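PDB 6OFS: probable zinc protease PqqL from Escherichia coli, which probably acts as a zinc-dependent metalloendopeptidase of the M16 family, cutting peptides in the periplasm. Local coordinates for residues S781-V786 / S794-F799. Numbering follows the deposited sequence.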
loop_
_atom_site.group_PDB
_atom_site.type_symbol
_atom_site.label_atom_id
_atom_site.label_comp_id
_atom_site.label_asym_id
_atom_site.label_seq_id
_atom_site.Cartn_x
_atom_site.Cartn_y
_atom_site.Cartn_z
ATOM N N SER A 781 -34.064 -27.140 18.261
ATOM C CA SER A 781 -34.235 -25.818 17.691
ATOM C C SER A 781 -35.384 -25.792 16.699
ATOM O O SER A 781 -35.667 -26.787 16.020
ATOM C CB SER A 781 -32.947 -25.357 17.027
ATOM O OG SER A 781 -33.004 -23.946 16.905
ATOM N N SER A 782 -36.072 -24.649 16.657
ATOM C CA SER A 782 -37.197 -24.379 15.766
ATOM C C SER A 782 -37.059 -22.932 15.337
ATOM O O SER A 782 -37.369 -22.023 16.114
ATOM C CB SER A 782 -38.521 -24.627 16.483
ATOM O OG SER A 782 -39.617 -24.454 15.600
ATOM N N ARG A 783 -36.492 -22.728 14.142
ATOM C CA ARG A 783 -36.216 -21.407 13.563
ATOM C C ARG A 783 -37.025 -21.207 12.296
ATOM O O ARG A 783 -37.252 -22.158 11.540
ATOM C CB ARG A 783 -34.713 -21.241 13.243
ATOM C CG ARG A 783 -33.769 -21.519 14.420
ATOM C CD ARG A 783 -32.313 -21.461 13.988
ATOM N NE ARG A 783 -31.402 -21.853 15.066
ATOM C CZ ARG A 783 -30.529 -22.855 14.990
ATOM N NH1 ARG A 783 -30.432 -23.579 13.880
ATOM N NH2 ARG A 783 -29.740 -23.135 16.020
ATOM N N LEU A 784 -37.432 -19.961 12.051
ATOM C CA LEU A 784 -38.235 -19.603 10.885
ATOM C C LEU A 784 -37.627 -18.415 10.141
ATOM O O LEU A 784 -37.516 -17.326 10.697
ATOM C CB LEU A 784 -39.665 -19.292 11.345
ATOM C CG LEU A 784 -40.727 -19.241 10.269
ATOM C CD1 LEU A 784 -41.202 -20.654 9.896
ATOM C CD2 LEU A 784 -41.889 -18.388 10.718
ATOM N N SER A 785 -37.233 -18.636 8.889
ATOM C CA SER A 785 -36.623 -17.639 8.012
ATOM C C SER A 785 -37.602 -17.204 6.898
ATOM O O SER A 785 -38.305 -18.047 6.337
ATOM C CB SER A 785 -35.353 -18.226 7.402
ATOM O OG SER A 785 -34.751 -17.374 6.441
ATOM N N VAL A 786 -37.634 -15.900 6.559
ATOM C CA VAL A 786 -38.484 -15.397 5.465
ATOM C C VAL A 786 -37.651 -14.659 4.395
ATOM O O VAL A 786 -36.978 -13.677 4.725
ATOM C CB VAL A 786 -39.686 -14.558 5.960
ATOM C CG1 VAL A 786 -40.498 -14.004 4.788
ATOM C CG2 VAL A 786 -40.584 -15.376 6.887
ATOM N N SER A 794 -38.916 -20.484 5.126
ATOM C CA SER A 794 -38.197 -21.706 5.449
ATOM C C SER A 794 -38.332 -22.001 6.933
ATOM O O SER A 794 -38.335 -21.087 7.765
ATOM C CB SER A 794 -36.729 -21.602 5.050
ATOM O OG SER A 794 -36.222 -22.869 4.667
ATOM N N HIS A 795 -38.498 -23.278 7.255
ATOM C CA HIS A 795 -38.612 -23.687 8.631
ATOM C C HIS A 795 -37.580 -24.721 8.897
ATOM O O HIS A 795 -37.645 -25.828 8.358
ATOM C CB HIS A 795 -40.014 -24.204 8.978
ATOM C CG HIS A 795 -40.103 -24.671 10.398
ATOM N ND1 HIS A 795 -39.949 -26.008 10.727
ATOM C CD2 HIS A 795 -40.232 -23.951 11.539
ATOM C CE1 HIS A 795 -40.027 -26.062 12.048
ATOM N NE2 HIS A 795 -40.199 -24.850 12.580
ATOM N N LEU A 796 -36.616 -24.366 9.738
ATOM C CA LEU A 796 -35.591 -25.309 10.126
ATOM C C LEU A 796 -35.928 -25.894 11.482
ATOM O O LEU A 796 -36.254 -25.164 12.416
ATOM C CB LEU A 796 -34.178 -24.680 10.098
ATOM C CG LEU A 796 -33.020 -25.495 10.730
ATOM C CD1 LEU A 796 -32.816 -26.855 10.034
ATOM C CD2 LEU A 796 -31.737 -24.702 10.717
ATOM N N LEU A 797 -35.876 -27.224 11.556
ATOM C CA LEU A 797 -36.038 -28.023 12.767
ATOM C C LEU A 797 -34.690 -28.729 12.989
ATOM O O LEU A 797 -34.273 -29.559 12.168
ATOM C CB LEU A 797 -37.192 -29.038 12.616
ATOM C CG LEU A 797 -37.190 -30.244 13.589
ATOM C CD1 LEU A 797 -37.726 -29.871 14.979
ATOM C CD2 LEU A 797 -37.951 -31.413 13.003
ATOM N N ALA A 798 -33.973 -28.341 14.035
ATOM C CA ALA A 798 -32.671 -28.951 14.314
ATOM C C ALA A 798 -32.635 -29.635 15.680
ATOM O O ALA A 798 -33.278 -29.172 16.609
ATOM C CB ALA A 798 -31.561 -27.917 14.210
ATOM N N PHE A 799 -31.912 -30.750 15.792
ATOM C CA PHE A 799 -31.730 -31.433 17.066
ATOM C C PHE A 799 -30.506 -32.321 17.039
ATOM O O PHE A 799 -30.064 -32.737 15.969
ATOM C CB PHE A 799 -33.000 -32.180 17.564
ATOM C CG PHE A 799 -33.463 -33.388 16.782
ATOM C CD1 PHE A 799 -33.009 -34.664 17.107
ATOM C CD2 PHE A 799 -34.391 -33.258 15.754
ATOM C CE1 PHE A 799 -33.436 -35.780 16.381
ATOM C CE2 PHE A 799 -34.824 -34.379 15.035
ATOM C CZ PHE A 799 -34.337 -35.630 15.349
#
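Ser782 OG takes part in two hydrogen bonds, one of 3.1 Å to His795 NE2 across the strand pair and one to Asn759 ND2 of helix 749-771. With CG anti to the backbone N (chi1 178°), the imidazole of His795 reaches over to strand 781-786, where its edge meets the serine hydroxyl near the ring plane. Leu784 CD1 lies in that plane too, 3.8 Å from His795 CD2, its side chain crossing the histidine at about a right angle. Shortening His795 to an alanine is likely to leave Ser782 without its cross-strand mate and to open a gap beside Leu784 CD1. The two strands form an antiparallel beta hairpin at the edge of a five-stranded mixed sheet in an inactive M16 domain, away from the zinc site; 781-786 belongs to an outermost strand, 779-787, while 794-799 also bonds to strand 733-742. Helices 749-771 and 806-823 pack on the sheet face that carries His795 and Leu797. Six backbone bonds zip the hairpin, in hydrogen-bonded pairs at Ser781-Ala798, Arg783-Leu796 and Ser785-Ser794. On the other face the extended Arg783 runs alongside Leu796, whose CD2 meets the guanidinium edge 3.6 Å from Arg783 NH1.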